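Local coordinates for sister chromatid cohesion protein (Chaetomium thermophilum, PDB 5T8V) that probably loads cohesin onto chromatin as a member of the SCC2/Nipped-B family, this chain being its C-terminal HEAT-repeat fragment, at residues A[480-493]-A[585-599]. Sequence-based numbering, arbitrary orientation.
Sequences DELSLFLSDLAASA and YKDVSPLQAKLSYSI
Gln-592 meets helix 481-493 at its N-terminal turn through its amide. Gln-592 NE2 donates to Ser-483 OG (N-H...O 164°), an oxygen lying nearly in the amide plane. The side chains of Asp-480 and Gln-592 come at each other from opposite directions, carboxylate and amide planes 89° apart, and Asp-480 OD2 lies 3.1 Å from Gln-592 NE2. Asp-480 is also the N-cap, accepting Ser-483 N at OD1. At the oxygen end of the amide, Gln-592 OE1 takes Ser-589 N at 3.2 Å, and Ser-589 OG accepts Gln-592 N, completing a capping box. Leu-482 CD2 lies against the same amide.

Further along, the packing is mostly apolar and reciprocal. Leu-486 is a knob among Gln-592, Leu-595, Ile-599 and Ser-596, whose OG donates to Gln-592 O. Ile-599 enters the hole formed by Leu-486, Leu-489, Ala-490 and Ala-493, sending CD1 to Ala-490 CB (3.8 Å). The axes of helix 481-493 and helix 590-599 approach to 10.2 Å, running roughly parallel (29°).

The chemistry thus has three elements: a buried amide tying two helix N-termini together, interlocked aliphatic groups joining the following turns, and an exposed salt bridge, Glu-481 OE2 to Lys-586 NZ (2.8 Å), whose side chains cross near a right angle, though Lys-586 is poorly ordered.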
loop_
_atom_site.group_PDB
_atom_site.type_symbol
_atom_site.label_atom_id
_atom_site.label_comp_id
_atom_site.label_asym_id
_atom_site.label_seq_id
_atom_site.Cartn_x
_atom_site.Cartn_y
_atom_site.Cartn_z
ATOM N N ASP A 480 -13.319 40.951 12.482
ATOM C CA ASP A 480 -14.226 41.208 11.373
ATOM C C ASP A 480 -15.454 40.325 11.536
ATOM O O ASP A 480 -15.327 39.108 11.700
ATOM C CB ASP A 480 -13.527 40.942 10.034
ATOM C CG ASP A 480 -14.394 41.275 8.838
ATOM O OD1 ASP A 480 -15.556 40.821 8.787
ATOM O OD2 ASP A 480 -13.903 41.995 7.943
ATOM N N GLU A 481 -16.637 40.941 11.486
ATOM C CA GLU A 481 -17.877 40.199 11.702
ATOM C C GLU A 481 -18.007 39.059 10.702
ATOM O O GLU A 481 -18.267 37.907 11.078
ATOM C CB GLU A 481 -19.083 41.134 11.592
ATOM C CG GLU A 481 -18.927 42.476 12.287
ATOM C CD GLU A 481 -20.168 43.331 12.172
ATOM O OE1 GLU A 481 -21.275 42.821 12.451
ATOM O OE2 GLU A 481 -20.035 44.513 11.789
ATOM N N LEU A 482 -17.831 39.366 9.415
ATOM C CA LEU A 482 -17.928 38.333 8.393
ATOM C C LEU A 482 -16.889 37.245 8.615
ATOM O O LEU A 482 -17.193 36.055 8.487
ATOM C CB LEU A 482 -17.768 38.947 7.002
ATOM C CG LEU A 482 -17.816 37.960 5.830
ATOM C CD1 LEU A 482 -19.136 37.206 5.793
ATOM C CD2 LEU A 482 -17.583 38.684 4.518
ATOM N N SER A 483 -15.654 37.629 8.949
ATOM C CA SER A 483 -14.622 36.628 9.196
ATOM C C SER A 483 -15.019 35.705 10.339
ATOM O O SER A 483 -14.770 34.496 10.285
ATOM C CB SER A 483 -13.287 37.303 9.497
ATOM O OG SER A 483 -12.858 38.093 8.402
ATOM N N LEU A 484 -15.640 36.253 11.385
ATOM C CA LEU A 484 -16.100 35.417 12.490
ATOM C C LEU A 484 -17.182 34.451 12.025
ATOM O O LEU A 484 -17.107 33.242 12.283
ATOM C CB LEU A 484 -16.614 36.296 13.634
ATOM C CG LEU A 484 -15.582 37.155 14.372
ATOM C CD1 LEU A 484 -16.270 38.049 15.390
ATOM C CD2 LEU A 484 -14.535 36.295 15.053
ATOM N N PHE A 485 -18.200 34.969 11.334
ATOM C CA PHE A 485 -19.270 34.110 10.835
ATOM C C PHE A 485 -18.708 32.983 9.977
ATOM O O PHE A 485 -19.054 31.810 10.162
ATOM C CB PHE A 485 -20.275 34.944 10.041
ATOM C CG PHE A 485 -21.426 34.151 9.499
ATOM C CD1 PHE A 485 -22.552 33.925 10.270
ATOM C CD2 PHE A 485 -21.387 33.637 8.215
ATOM C CE1 PHE A 485 -23.616 33.197 9.771
ATOM C CE2 PHE A 485 -22.445 32.910 7.712
ATOM C CZ PHE A 485 -23.561 32.691 8.490
ATOM N N LEU A 486 -17.829 33.325 9.034
ATOM C CA LEU A 486 -17.226 32.314 8.175
ATOM C C LEU A 486 -16.380 31.334 8.971
ATOM O O LEU A 486 -16.284 30.162 8.599
ATOM C CB LEU A 486 -16.368 32.981 7.101
ATOM C CG LEU A 486 -17.083 33.853 6.072
ATOM C CD1 LEU A 486 -16.058 34.553 5.192
ATOM C CD2 LEU A 486 -18.043 33.030 5.226
ATOM N N SER A 487 -15.747 31.791 10.051
ATOM C CA SER A 487 -14.902 30.905 10.843
ATOM C C SER A 487 -15.743 29.872 11.581
ATOM O O SER A 487 -15.442 28.672 11.548
ATOM C CB SER A 487 -14.062 31.721 11.825
ATOM O OG SER A 487 -13.239 30.883 12.621
ATOM N N ASP A 488 -16.808 30.318 12.251
ATOM C CA ASP A 488 -17.701 29.373 12.912
ATOM C C ASP A 488 -18.338 28.432 11.900
ATOM O O ASP A 488 -18.419 27.216 12.127
ATOM C CB ASP A 488 -18.775 30.129 13.697
ATOM C CG ASP A 488 -19.743 29.202 14.407
ATOM O OD1 ASP A 488 -19.331 28.549 15.389
ATOM O OD2 ASP A 488 -20.918 29.132 13.988
ATOM N N LEU A 489 -18.777 28.973 10.761
ATOM C CA LEU A 489 -19.423 28.147 9.749
ATOM C C LEU A 489 -18.460 27.110 9.188
ATOM O O LEU A 489 -18.854 25.971 8.915
ATOM C CB LEU A 489 -19.972 29.035 8.634
ATOM C CG LEU A 489 -20.796 28.338 7.555
ATOM C CD1 LEU A 489 -22.050 27.716 8.146
ATOM C CD2 LEU A 489 -21.146 29.332 6.460
ATOM N N ALA A 490 -17.192 27.486 9.002
ATOM C CA ALA A 490 -16.195 26.530 8.532
ATOM C C ALA A 490 -15.939 25.458 9.579
ATOM O O ALA A 490 -15.831 24.271 9.247
ATOM C CB ALA A 490 -14.895 27.252 8.185
ATOM N N ALA A 491 -15.831 25.858 10.847
ATOM C CA ALA A 491 -15.719 24.879 11.921
ATOM C C ALA A 491 -16.843 23.859 11.843
ATOM O O ALA A 491 -16.610 22.652 11.984
ATOM C CB ALA A 491 -15.732 25.586 13.277
ATOM N N SER A 492 -18.074 24.323 11.607
ATOM C CA SER A 492 -19.201 23.400 11.516
ATOM C C SER A 492 -19.125 22.548 10.255
ATOM O O SER A 492 -19.501 21.372 10.273
ATOM C CB SER A 492 -20.516 24.175 11.550
ATOM O OG SER A 492 -20.692 24.832 12.791
ATOM N N ALA A 493 -18.639 23.119 9.153
ATOM C CA ALA A 493 -18.703 22.437 7.865
ATOM C C ALA A 493 -17.618 21.381 7.713
ATOM O O ALA A 493 -17.824 20.391 7.002
ATOM C CB ALA A 493 -18.599 23.452 6.726
ATOM N N TYR A 585 -23.868 46.299 0.317
ATOM C CA TYR A 585 -23.179 45.354 1.183
ATOM C C TYR A 585 -21.738 45.801 1.372
ATOM O O TYR A 585 -21.205 46.602 0.600
ATOM C CB TYR A 585 -23.235 43.940 0.591
ATOM C CG TYR A 585 -22.816 42.824 1.524
ATOM C CD1 TYR A 585 -23.673 42.362 2.515
ATOM C CD2 TYR A 585 -21.577 42.213 1.394
ATOM C CE1 TYR A 585 -23.299 41.333 3.361
ATOM C CE2 TYR A 585 -21.195 41.183 2.232
ATOM C CZ TYR A 585 -22.059 40.748 3.213
ATOM O OH TYR A 585 -21.682 39.723 4.049
ATOM N N LYS A 586 -21.111 45.272 2.420
ATOM C CA LYS A 586 -19.720 45.581 2.698
ATOM C C LYS A 586 -18.819 44.970 1.625
ATOM O O LYS A 586 -19.231 44.116 0.835
ATOM C CB LYS A 586 -19.325 45.066 4.080
ATOM C CG LYS A 586 -20.134 45.670 5.216
ATOM C CD LYS A 586 -19.764 45.055 6.555
ATOM C CE LYS A 586 -20.545 45.695 7.693
ATOM N NZ LYS A 586 -20.194 45.105 9.015
ATOM N N ASP A 587 -17.570 45.423 1.604
ATOM C CA ASP A 587 -16.595 44.899 0.661
ATOM C C ASP A 587 -16.003 43.602 1.197
ATOM O O ASP A 587 -15.677 43.494 2.382
ATOM C CB ASP A 587 -15.489 45.925 0.409
ATOM C CG ASP A 587 -14.625 45.571 -0.787
ATOM O OD1 ASP A 587 -15.006 45.929 -1.921
ATOM O OD2 ASP A 587 -13.564 44.939 -0.594
ATOM N N VAL A 588 -15.876 42.613 0.315
ATOM C CA VAL A 588 -15.382 41.289 0.674
ATOM C C VAL A 588 -13.953 41.154 0.174
ATOM O O VAL A 588 -13.660 41.464 -0.988
ATOM C CB VAL A 588 -16.276 40.184 0.086
ATOM C CG1 VAL A 588 -15.787 38.806 0.518
ATOM C CG2 VAL A 588 -17.720 40.391 0.506
ATOM N N SER A 589 -13.064 40.695 1.044
ATOM C CA SER A 589 -11.680 40.484 0.659
ATOM C C SER A 589 -11.538 39.161 -0.089
ATOM O O SER A 589 -12.295 38.218 0.157
ATOM C CB SER A 589 -10.782 40.473 1.887
ATOM O OG SER A 589 -11.197 39.475 2.802
ATOM N N PRO A 590 -10.570 39.058 -1.004
ATOM C CA PRO A 590 -10.396 37.787 -1.725
ATOM C C PRO A 590 -10.215 36.604 -0.794
ATOM O O PRO A 590 -10.548 35.471 -1.163
ATOM C CB PRO A 590 -9.152 38.038 -2.589
ATOM C CG PRO A 590 -8.444 39.171 -1.934
ATOM C CD PRO A 590 -9.510 40.025 -1.330
ATOM N N LEU A 591 -9.702 36.839 0.413
ATOM C CA LEU A 591 -9.589 35.768 1.395
ATOM C C LEU A 591 -10.964 35.364 1.913
ATOM O O LEU A 591 -11.291 34.172 1.980
ATOM C CB LEU A 591 -8.687 36.216 2.546
ATOM C CG LEU A 591 -7.997 35.116 3.348
ATOM C CD1 LEU A 591 -6.931 34.429 2.508
ATOM C CD2 LEU A 591 -7.394 35.695 4.618
ATOM N N GLN A 592 -11.789 36.348 2.279
ATOM C CA GLN A 592 -13.146 36.048 2.726
ATOM C C GLN A 592 -13.947 35.365 1.625
ATOM O O GLN A 592 -14.741 34.456 1.897
ATOM C CB GLN A 592 -13.844 37.329 3.174
ATOM C CG GLN A 592 -13.323 37.896 4.474
ATOM C CD GLN A 592 -13.937 39.239 4.807
ATOM O OE1 GLN A 592 -14.335 39.991 3.916
ATOM N NE2 GLN A 592 -14.023 39.547 6.097
ATOM N N ALA A 593 -13.758 35.792 0.375
ATOM C CA ALA A 593 -14.477 35.178 -0.736
ATOM C C ALA A 593 -14.021 33.741 -0.953
ATOM O O ALA A 593 -14.846 32.833 -1.106
ATOM C CB ALA A 593 -14.278 36.003 -2.008
ATOM N N LYS A 594 -12.705 33.516 -0.970
ATOM C CA LYS A 594 -12.196 32.162 -1.151
ATOM C C LYS A 594 -12.678 31.240 -0.036
ATOM O O LYS A 594 -13.108 30.109 -0.299
ATOM C CB LYS A 594 -10.669 32.185 -1.218
ATOM C CG LYS A 594 -10.021 30.811 -1.166
ATOM C CD LYS A 594 -8.932 30.661 -2.208
ATOM C CE LYS A 594 -9.518 30.473 -3.592
ATOM N NZ LYS A 594 -8.530 29.882 -4.544
ATOM N N LEU A 595 -12.624 31.704 1.215
ATOM C CA LEU A 595 -13.112 30.882 2.318
ATOM C C LEU A 595 -14.603 30.613 2.180
ATOM O O LEU A 595 -15.062 29.489 2.411
ATOM C CB LEU A 595 -12.812 31.550 3.662
ATOM C CG LEU A 595 -13.338 30.830 4.907
ATOM C CD1 LEU A 595 -12.891 29.378 4.942
ATOM C CD2 LEU A 595 -12.876 31.546 6.158
ATOM N N SER A 596 -15.378 31.631 1.802
ATOM C CA SER A 596 -16.814 31.450 1.622
ATOM C C SER A 596 -17.100 30.363 0.596
ATOM O O SER A 596 -17.788 29.373 0.883
ATOM C CB SER A 596 -17.456 32.771 1.198
ATOM O OG SER A 596 -17.291 33.758 2.198
ATOM N N TYR A 597 -16.567 30.529 -0.615
ATOM C CA TYR A 597 -16.832 29.556 -1.665
ATOM C C TYR A 597 -16.324 28.173 -1.283
ATOM O O TYR A 597 -16.951 27.166 -1.627
ATOM C CB TYR A 597 -16.204 30.019 -2.981
ATOM C CG TYR A 597 -16.559 29.127 -4.145
ATOM C CD1 TYR A 597 -17.864 29.058 -4.617
ATOM C CD2 TYR A 597 -15.597 28.348 -4.764
ATOM C CE1 TYR A 597 -18.197 28.240 -5.672
ATOM C CE2 TYR A 597 -15.922 27.527 -5.823
ATOM C CZ TYR A 597 -17.225 27.475 -6.271
ATOM O OH TYR A 597 -17.554 26.658 -7.328
ATOM N N SER A 598 -15.203 28.098 -0.563
ATOM C CA SER A 598 -14.700 26.799 -0.128
ATOM C C SER A 598 -15.665 26.138 0.850
ATOM O O SER A 598 -15.911 24.928 0.770
ATOM C CB SER A 598 -13.318 26.960 0.502
ATOM O OG SER A 598 -12.421 27.597 -0.391
ATOM N N ILE A 599 -16.220 26.915 1.781
ATOM C CA ILE A 599 -17.243 26.383 2.677
ATOM C C ILE A 599 -18.418 25.850 1.871
ATOM O O ILE A 599 -18.937 24.762 2.148
ATOM C CB ILE A 599 -17.683 27.467 3.681
ATOM C CG1 ILE A 599 -16.553 27.757 4.670
ATOM C CG2 ILE A 599 -18.924 27.033 4.446
ATOM C CD1 ILE A 599 -16.659 29.115 5.334
#